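Local coordinates for protein pectinesterase 1 (Solanum lycopersicum, PDB 1XG2) that hydrolyses the methyl esters of pectin to release methanol and may prepare fruit cell walls for softening during ripening, at residues A[233-238]-A[263-268]; A[146-151]-A[166-171]; A[138-143]-A[297-302]. All coordinates share one frame; numbering follows the deposited sequence.

Contact 1: residues A[233-238]-A[263-268]; sequences ESYLGG and MNNGPG
Ser-234 and Leu-236 hold Asn-265 through its backbone N and O, tying two successive coils of the right-handed parallel beta-helix together near its C-terminal end. Asn-265 N donates to Ser-234 O over 2.8 Å, and Asn-265 O receives Leu-236 N at 2.9 Å, so both bonds flank Tyr-235 and define a single bridge between segments running the same way. The ladder then skips to Gly-268, whose N reaches Leu-236 O at 2.9 Å from 45° out of the carbonyl plane, off the lone pairs. Between these rungs, Gly-266 has a positive phi and comes so close to Leu-236 O that a CB would clash there.

Side chains extend the rungs. Asn-264 OD1 takes Ser-234 N on a lone pair at 3.0 Å, while its ND2 is held by Val-231 O, so both ends of the amide are fixed; Leu-236 CD1 packs against its CG. The Tyr-235 side chain extends along 263-268: Asn-265 OD1 sits at its ring edge, 3.5 Å from CD1, with ring and amide planes 64° apart, and farther out the Tyr-235 OH comes within 3.3 Å of Pro-267 CD. At the start of the segments, the side chains of Glu-233 and Met-263 run alongside one another, with Glu-233 OE2 3.4 Å from Met-263 CB.

Farther out, Ser-234 OG turns to Met-232 O and Cys-200 N, and Tyr-235 shares backbone bonds with Cys-200 and Ile-202 of the preceding coil. Gly-268 O is taken by Arg-274 NH2. Asn-265 CG lies between its own backbone N and carbonyl carbon (chi1 69°), which leaves ND2 to donate to a water at 2.9 Å; that water gives a weak bond to Glu-233 O.

Contact 2: residues A[146-151]-A[166-171]; sequences SYVTGT and CQLVAR
Tyr-147 through Gly-150 pair in parallel register with Gln-167 through Ala-170, a buried strand-to-strand contact between two neighbours in one parallel sheet. Their axes run 4.8 Å apart and 15° off parallel. Backbone bonds alternate in direction: Val-148 N donates to Gln-167 O at 3.0 Å and Val-169 N to Val-148 O at 2.9 Å, with Gln-167 N to Ser-146 O and Arg-171 N to Gly-150 O at the ends. Val-169 O is gripped twice, by Gly-150 N at 3.2 Å and Thr-149 OG1 at 2.8 Å, from opposite faces of its plane.

On the face carrying Tyr-147, Thr-149 and Val-169, the tyrosine ring leans over the partner strand because its CG stands anti to the backbone N (chi1 -175°), and Val-169 CG2 lies over one ring face, 3.3 Å from CE1. An alanine at Tyr-147 is likely to leave Val-169 CG2 without its aromatic cover and open a gap there. On the other face, Val-148 CB packs against Leu-168 CD2, the two side chains heading the same way.

Past the strands, Arg-171 CG meets Thr-151 CG2 at 3.5 Å; its guanidinium group forms a salt bridge with Asp-128 and a cation-pi contact with Tyr-130. Thr-151 also lies near Gln-131, the probable transition-state stabiliser. Such one-to-one stacking of strands from consecutive turns is typical of the parallel beta-helix of pectinesterases.

Contact 3: residues A[138-143]-A[297-302]; sequences SQRQFY and LIQGGS
Arg-140 reaches from a strand of the parallel beta-helix to Ile-298 and Gln-299, part of the short helical C-terminal region that packs against this sheet. Its CB points toward that region and lies 4.1 Å from Ile-298 CB; CG then passes Ile-298 CA at 4.0 Å, the two side chains running antiparallel alongside one another. CD comes 3.6 Å from Ile-298 O and 3.3 Å from Gln-299 OE1. The chain bends at chi3 (-65°), and NH1 donates to Gln-299 OE1 at 3.0 Å with an N-H...O angle of 169°. The acceptor lies at the edge of the guanidinium group and practically in its plane, while the two flat groups are turned 50° against each other. NH2 serves other partners, in a salt bridge with Asp-118 and a hydrogen bond to Ser-100 of the inhibitor chain; the guanidinium group thus joins the strand, the C-terminal region and the bound inhibitor.

Farther along the strand, Ile-298 CD1 meets Phe-142 CB at 4.0 Å, an apolar contact beside the polar one, and also touches Gln-141 O. Ile-298 O is itself bonded to Trp-303 NE1. Gln-299 is also tied to the next helix through its backbone: Ser-302 OG donates to Gln-299 O over 2.7 Å, nearly in line with the carbonyl bond.

In the fold
Of the contact segments the chain reaches 138-143 first, on a strand of the largest sheet, and bends directly into 146-151 on the neighbouring sheet. One coil later 166-171 returns beside it and closes contact 2. The chain passes a further coil before 233-238, and 263-268 closes contact 1 one coil after that, nearer the C-terminal end; contacts 1 and 2 follow in series and reach the same sheet. Finally 297-302 comes back to 138-143, so the long loop of contact 3 encloses both others and none cross. Contacts 2 and 3 touch where Cys-166 SG lies 3.6 Å from Tyr-143 O; contact 1 stands apart, its centre about 15 Å from that of contact 2.

Contact 1: residues A[233-238]-A[263-268]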
loop_
_atom_site.group_PDB
_atom_site.type_symbol
_atom_site.label_atom_id
_atom_site.label_comp_id
_atom_site.label_asym_id
_atom_site.label_seq_id
_atom_site.Cartn_x
_atom_site.Cartn_y
_atom_site.Cartn_z
ATOM N N GLU A 233 13.667 -15.773 -4.947
ATOM C CA GLU A 233 14.685 -15.635 -5.967
ATOM C C GLU A 233 15.488 -14.351 -5.819
ATOM O O GLU A 233 15.818 -13.692 -6.803
ATOM C CB GLU A 233 14.062 -15.735 -7.365
ATOM C CG GLU A 233 13.501 -17.115 -7.680
ATOM C CD GLU A 233 14.564 -18.142 -8.113
ATOM O OE1 GLU A 233 15.770 -17.796 -8.273
ATOM O OE2 GLU A 233 14.182 -19.324 -8.291
ATOM N N SER A 234 15.809 -14.013 -4.578
ATOM C CA SER A 234 16.500 -12.772 -4.265
ATOM C C SER A 234 17.819 -13.037 -3.548
ATOM O O SER A 234 18.027 -14.100 -2.946
ATOM C CB SER A 234 15.622 -11.876 -3.384
ATOM O OG SER A 234 14.458 -11.445 -4.067
ATOM N N TYR A 235 18.707 -12.055 -3.643
ATOM C CA TYR A 235 19.962 -12.064 -2.920
ATOM C C TYR A 235 19.742 -11.395 -1.585
ATOM O O TYR A 235 19.247 -10.270 -1.521
ATOM C CB TYR A 235 21.045 -11.336 -3.704
ATOM C CG TYR A 235 22.348 -11.179 -2.943
ATOM C CD1 TYR A 235 23.383 -12.106 -3.100
ATOM C CD2 TYR A 235 22.557 -10.102 -2.074
ATOM C CE1 TYR A 235 24.582 -11.973 -2.401
ATOM C CE2 TYR A 235 23.759 -9.964 -1.368
ATOM C CZ TYR A 235 24.766 -10.899 -1.552
ATOM O OH TYR A 235 25.950 -10.777 -0.868
ATOM N N LEU A 236 20.112 -12.096 -0.521
ATOM C CA LEU A 236 20.032 -11.588 0.844
ATOM C C LEU A 236 21.443 -11.447 1.412
ATOM O O LEU A 236 22.169 -12.446 1.532
ATOM C CB LEU A 236 19.230 -12.560 1.709
ATOM C CG LEU A 236 17.701 -12.428 1.655
ATOM C CD1 LEU A 236 17.203 -12.478 0.249
ATOM C CD2 LEU A 236 17.013 -13.504 2.497
ATOM N N GLY A 237 21.829 -10.217 1.746
ATOM C CA GLY A 237 23.131 -9.936 2.323
ATOM C C GLY A 237 23.245 -10.459 3.743
ATOM O O GLY A 237 22.256 -10.878 4.348
ATOM N N GLY A 238 24.461 -10.433 4.284
ATOM C CA GLY A 238 24.707 -10.894 5.641
ATOM C C GLY A 238 24.032 -10.056 6.711
ATOM O O GLY A 238 23.955 -10.472 7.872
ATOM N N MET A 263 13.791 -20.006 -2.707
ATOM C CA MET A 263 14.949 -20.028 -3.613
ATOM C C MET A 263 15.781 -18.730 -3.570
ATOM O O MET A 263 16.280 -18.248 -4.578
ATOM C CB MET A 263 14.437 -20.271 -5.034
ATOM C CG MET A 263 13.751 -21.630 -5.184
ATOM S SD MET A 263 14.876 -22.999 -4.880
ATOM C CE MET A 263 13.673 -24.332 -4.970
ATOM N N ASN A 264 15.966 -18.175 -2.383
ATOM C CA ASN A 264 16.887 -17.055 -2.209
ATOM C C ASN A 264 18.349 -17.521 -2.171
ATOM O O ASN A 264 18.636 -18.709 -1.990
ATOM C CB ASN A 264 16.549 -16.288 -0.942
ATOM C CG ASN A 264 15.159 -15.691 -0.984
ATOM O OD1 ASN A 264 14.742 -15.160 -1.997
ATOM N ND2 ASN A 264 14.445 -15.782 0.119
ATOM N N ASN A 265 19.264 -16.585 -2.362
ATOM C CA ASN A 265 20.691 -16.888 -2.331
ATOM C C ASN A 265 21.418 -15.787 -1.573
ATOM O O ASN A 265 20.809 -14.784 -1.205
ATOM C CB ASN A 265 21.234 -17.038 -3.757
ATOM C CG ASN A 265 21.244 -15.725 -4.517
ATOM O OD1 ASN A 265 22.287 -15.086 -4.663
ATOM N ND2 ASN A 265 20.089 -15.319 -5.004
ATOM N N GLY A 266 22.705 -15.994 -1.312
ATOM C CA GLY A 266 23.513 -15.030 -0.585
ATOM C C GLY A 266 23.728 -15.382 0.870
ATOM O O GLY A 266 23.110 -16.302 1.397
ATOM N N PRO A 267 24.633 -14.662 1.526
ATOM C CA PRO A 267 25.050 -14.996 2.900
ATOM C C PRO A 267 23.950 -14.903 3.960
ATOM O O PRO A 267 24.107 -15.490 5.015
ATOM C CB PRO A 267 26.166 -13.980 3.207
ATOM C CG PRO A 267 26.516 -13.325 1.925
ATOM C CD PRO A 267 25.364 -13.502 0.983
ATOM N N GLY A 268 22.871 -14.169 3.704
ATOM C CA GLY A 268 21.762 -14.098 4.635
ATOM C C GLY A 268 20.563 -14.980 4.306
ATOM O O GLY A 268 19.542 -14.878 4.972
HETATM O O HOH W 1 19.184 -13.468 -7.032
#

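Contact 2: residues A[146-151]-A[166-171]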
loop_
_atom_site.group_PDB
_atom_site.type_symbol
_atom_site.label_atom_id
_atom_site.label_comp_id
_atom_site.label_asym_id
_atom_site.label_seq_id
_atom_site.Cartn_x
_atom_site.Cartn_y
_atom_site.Cartn_z
ATOM N N SER A 146 14.395 -0.289 -9.203
ATOM C CA SER A 146 14.389 0.871 -8.322
ATOM C C SER A 146 15.245 0.614 -7.085
ATOM O O SER A 146 15.587 -0.522 -6.770
ATOM C CB SER A 146 12.947 1.234 -7.937
ATOM O OG SER A 146 12.226 1.746 -9.056
ATOM N N TYR A 147 15.583 1.697 -6.390
ATOM C CA TYR A 147 16.322 1.652 -5.152
ATOM C C TYR A 147 15.371 2.170 -4.075
ATOM O O TYR A 147 14.801 3.233 -4.231
ATOM C CB TYR A 147 17.542 2.556 -5.317
ATOM C CG TYR A 147 18.548 2.610 -4.213
ATOM C CD1 TYR A 147 19.743 1.884 -4.288
ATOM C CD2 TYR A 147 18.359 3.468 -3.126
ATOM C CE1 TYR A 147 20.714 1.990 -3.262
ATOM C CE2 TYR A 147 19.311 3.589 -2.117
ATOM C CZ TYR A 147 20.483 2.854 -2.174
ATOM O OH TYR A 147 21.400 2.994 -1.135
ATOM N N VAL A 148 15.142 1.378 -3.035
ATOM C CA VAL A 148 14.351 1.805 -1.891
ATOM C C VAL A 148 15.237 1.631 -0.673
ATOM O O VAL A 148 15.742 0.535 -0.423
ATOM C CB VAL A 148 13.076 0.968 -1.720
ATOM C CG1 VAL A 148 12.231 1.511 -0.577
ATOM C CG2 VAL A 148 12.272 0.950 -3.020
ATOM N N THR A 149 15.429 2.708 0.086
ATOM C CA THR A 149 16.238 2.646 1.288
ATOM C C THR A 149 15.517 3.182 2.525
ATOM O O THR A 149 14.713 4.113 2.459
ATOM C CB THR A 149 17.601 3.338 1.045
ATOM O OG1 THR A 149 18.467 3.112 2.159
ATOM C CG2 THR A 149 17.474 4.865 0.951
ATOM N N GLY A 150 15.798 2.561 3.663
ATOM C CA GLY A 150 15.211 2.988 4.920
ATOM C C GLY A 150 15.708 2.183 6.104
ATOM O O GLY A 150 16.685 1.441 6.002
ATOM N N THR A 151 15.000 2.295 7.222
ATOM C CA THR A 151 15.390 1.608 8.444
ATOM C C THR A 151 14.247 0.754 8.972
ATOM O O THR A 151 14.187 -0.445 8.686
ATOM C CB THR A 151 15.816 2.626 9.506
ATOM O OG1 THR A 151 14.840 3.670 9.593
ATOM C CG2 THR A 151 17.090 3.308 9.108
ATOM N N CYS A 166 14.752 -4.741 -7.829
ATOM C CA CYS A 166 15.027 -3.565 -7.019
ATOM C C CYS A 166 16.143 -3.867 -6.037
ATOM O O CYS A 166 16.351 -5.014 -5.666
ATOM C CB CYS A 166 13.780 -3.150 -6.236
ATOM S SG CYS A 166 12.417 -2.607 -7.304
ATOM N N GLN A 167 16.842 -2.824 -5.607
ATOM C CA GLN A 167 17.784 -2.929 -4.510
ATOM C C GLN A 167 17.101 -2.332 -3.278
ATOM O O GLN A 167 16.753 -1.154 -3.258
ATOM C CB GLN A 167 19.081 -2.198 -4.866
ATOM C CG GLN A 167 19.686 -2.709 -6.163
ATOM C CD GLN A 167 21.157 -2.358 -6.347
ATOM O OE1 GLN A 167 22.041 -3.009 -5.771
ATOM N NE2 GLN A 167 21.424 -1.353 -7.172
ATOM N N LEU A 168 16.861 -3.186 -2.292
ATOM C CA LEU A 168 16.238 -2.818 -1.031
ATOM C C LEU A 168 17.370 -2.734 -0.016
ATOM O O LEU A 168 17.974 -3.743 0.351
ATOM C CB LEU A 168 15.183 -3.843 -0.632
ATOM C CG LEU A 168 14.190 -4.191 -1.753
ATOM C CD1 LEU A 168 13.163 -5.174 -1.262
ATOM C CD2 LEU A 168 13.531 -2.966 -2.279
ATOM N N VAL A 169 17.667 -1.509 0.390
ATOM C CA VAL A 169 18.889 -1.165 1.090
ATOM C C VAL A 169 18.568 -0.673 2.493
ATOM O O VAL A 169 18.043 0.436 2.687
ATOM C CB VAL A 169 19.675 -0.075 0.335
ATOM C CG1 VAL A 169 21.046 0.135 0.987
ATOM C CG2 VAL A 169 19.833 -0.443 -1.142
ATOM N N ALA A 170 18.875 -1.506 3.473
ATOM C CA ALA A 170 18.759 -1.087 4.865
ATOM C C ALA A 170 19.970 -0.215 5.219
ATOM O O ALA A 170 21.093 -0.508 4.813
ATOM C CB ALA A 170 18.663 -2.286 5.772
ATOM N N ARG A 171 19.726 0.861 5.955
ATOM C CA ARG A 171 20.767 1.809 6.332
ATOM C C ARG A 171 20.930 1.869 7.854
ATOM O O ARG A 171 20.176 1.248 8.592
ATOM C CB ARG A 171 20.455 3.205 5.779
ATOM C CG ARG A 171 19.250 3.882 6.414
ATOM C CD ARG A 171 18.629 4.979 5.560
ATOM N NE ARG A 171 19.611 6.008 5.234
ATOM C CZ ARG A 171 19.411 7.033 4.418
ATOM N NH1 ARG A 171 18.229 7.241 3.843
ATOM N NH2 ARG A 171 20.399 7.888 4.199
#

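Contact 3: residues A[138-143]-A[297-302]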
loop_
_atom_site.group_PDB
_atom_site.type_symbol
_atom_site.label_atom_id
_atom_site.label_comp_id
_atom_site.label_asym_id
_atom_site.label_seq_id
_atom_site.Cartn_x
_atom_site.Cartn_y
_atom_site.Cartn_z
ATOM N N SER A 138 -2.244 0.707 -0.807
ATOM C CA SER A 138 -3.357 -0.093 -1.294
ATOM C C SER A 138 -3.289 -0.141 -2.792
ATOM O O SER A 138 -2.498 0.581 -3.409
ATOM C CB SER A 138 -4.697 0.498 -0.839
ATOM O OG SER A 138 -4.786 1.870 -1.171
ATOM N N GLN A 139 -4.137 -0.988 -3.362
ATOM C CA GLN A 139 -4.242 -1.222 -4.802
ATOM C C GLN A 139 -3.037 -1.985 -5.342
ATOM O O GLN A 139 -2.162 -2.402 -4.582
ATOM C CB GLN A 139 -4.501 0.071 -5.607
ATOM C CG GLN A 139 -5.541 1.031 -5.038
ATOM C CD GLN A 139 -6.992 0.565 -5.197
ATOM O OE1 GLN A 139 -7.258 -0.623 -5.331
ATOM N NE2 GLN A 139 -7.928 1.508 -5.142
ATOM N N ARG A 140 -3.028 -2.217 -6.655
ATOM C CA ARG A 140 -1.997 -3.039 -7.292
ATOM C C ARG A 140 -0.859 -2.165 -7.812
ATOM O O ARG A 140 -1.088 -1.215 -8.566
ATOM C CB ARG A 140 -2.571 -3.872 -8.436
ATOM C CG ARG A 140 -3.479 -4.997 -7.978
ATOM C CD ARG A 140 -4.335 -5.606 -9.079
ATOM N NE ARG A 140 -5.298 -4.659 -9.622
ATOM C CZ ARG A 140 -6.376 -4.978 -10.360
ATOM N NH1 ARG A 140 -6.659 -6.237 -10.664
ATOM N NH2 ARG A 140 -7.177 -4.021 -10.778
ATOM N N GLN A 141 0.359 -2.537 -7.431
ATOM C CA GLN A 141 1.560 -1.746 -7.691
ATOM C C GLN A 141 2.716 -2.647 -8.139
ATOM O O GLN A 141 2.849 -3.778 -7.685
ATOM C CB GLN A 141 1.971 -0.952 -6.442
ATOM C CG GLN A 141 0.824 -0.216 -5.760
ATOM C CD GLN A 141 1.215 0.545 -4.505
ATOM O OE1 GLN A 141 0.338 0.937 -3.720
ATOM N NE2 GLN A 141 2.493 0.772 -4.316
ATOM N N PHE A 142 3.537 -2.111 -9.028
ATOM C CA PHE A 142 4.723 -2.777 -9.533
ATOM C C PHE A 142 5.897 -1.816 -9.431
ATOM O O PHE A 142 5.837 -0.685 -9.949
ATOM C CB PHE A 142 4.499 -3.187 -10.984
ATOM C CG PHE A 142 5.632 -3.968 -11.595
ATOM C CD1 PHE A 142 6.027 -5.187 -11.075
ATOM C CD2 PHE A 142 6.287 -3.482 -12.722
ATOM C CE1 PHE A 142 7.080 -5.886 -11.655
ATOM C CE2 PHE A 142 7.329 -4.198 -13.316
ATOM C CZ PHE A 142 7.725 -5.378 -12.779
ATOM N N TYR A 143 6.952 -2.287 -8.777
ATOM C CA TYR A 143 8.209 -1.577 -8.627
ATOM C C TYR A 143 9.287 -2.342 -9.380
ATOM O O TYR A 143 9.456 -3.535 -9.179
ATOM C CB TYR A 143 8.600 -1.455 -7.149
ATOM C CG TYR A 143 7.656 -0.557 -6.397
ATOM C CD1 TYR A 143 6.375 -1.000 -6.040
ATOM C CD2 TYR A 143 8.026 0.726 -6.035
ATOM C CE1 TYR A 143 5.494 -0.179 -5.353
ATOM C CE2 TYR A 143 7.136 1.566 -5.350
ATOM C CZ TYR A 143 5.869 1.108 -5.035
ATOM O OH TYR A 143 4.976 1.928 -4.375
ATOM N N LEU A 297 -0.558 -12.122 -8.319
ATOM C CA LEU A 297 -0.785 -11.199 -7.204
ATOM C C LEU A 297 -1.333 -9.848 -7.661
ATOM O O LEU A 297 -2.180 -9.265 -6.994
ATOM C CB LEU A 297 0.489 -11.010 -6.381
ATOM C CG LEU A 297 0.371 -10.111 -5.137
ATOM C CD1 LEU A 297 -0.568 -10.712 -4.100
ATOM C CD2 LEU A 297 1.738 -9.886 -4.533
ATOM N N ILE A 298 -0.857 -9.363 -8.806
ATOM C CA ILE A 298 -1.278 -8.074 -9.344
ATOM C C ILE A 298 -1.885 -8.144 -10.757
ATOM O O ILE A 298 -2.071 -7.119 -11.392
ATOM C CB ILE A 298 -0.092 -7.060 -9.295
ATOM C CG1 ILE A 298 1.100 -7.501 -10.158
ATOM C CG2 ILE A 298 0.351 -6.853 -7.836
ATOM C CD1 ILE A 298 2.206 -6.441 -10.255
ATOM N N GLN A 299 -2.223 -9.335 -11.235
ATOM C CA GLN A 299 -2.822 -9.471 -12.571
ATOM C C GLN A 299 -2.085 -8.632 -13.605
ATOM O O GLN A 299 -2.695 -7.975 -14.447
ATOM C CB GLN A 299 -4.298 -9.079 -12.526
ATOM C CG GLN A 299 -5.136 -10.052 -11.704
ATOM C CD GLN A 299 -4.998 -9.818 -10.228
ATOM O OE1 GLN A 299 -5.155 -8.697 -9.776
ATOM N NE2 GLN A 299 -4.700 -10.869 -9.470
ATOM N N GLY A 300 -0.759 -8.668 -13.548
ATOM C CA GLY A 300 0.057 -7.618 -14.130
ATOM C C GLY A 300 -0.021 -7.421 -15.632
ATOM O O GLY A 300 -0.022 -6.293 -16.101
ATOM N N GLY A 301 -0.086 -8.500 -16.385
ATOM C CA GLY A 301 -0.078 -8.392 -17.831
ATOM C C GLY A 301 -1.217 -7.545 -18.375
ATOM O O GLY A 301 -0.998 -6.725 -19.281
ATOM N N SER A 302 -2.414 -7.721 -17.804
ATOM C CA SER A 302 -3.611 -6.989 -18.237
ATOM C C SER A 302 -3.425 -5.487 -18.242
ATOM O O SER A 302 -4.221 -4.762 -18.845
ATOM C CB SER A 302 -4.828 -7.382 -17.379
ATOM O OG SER A 302 -4.687 -6.999 -16.012
#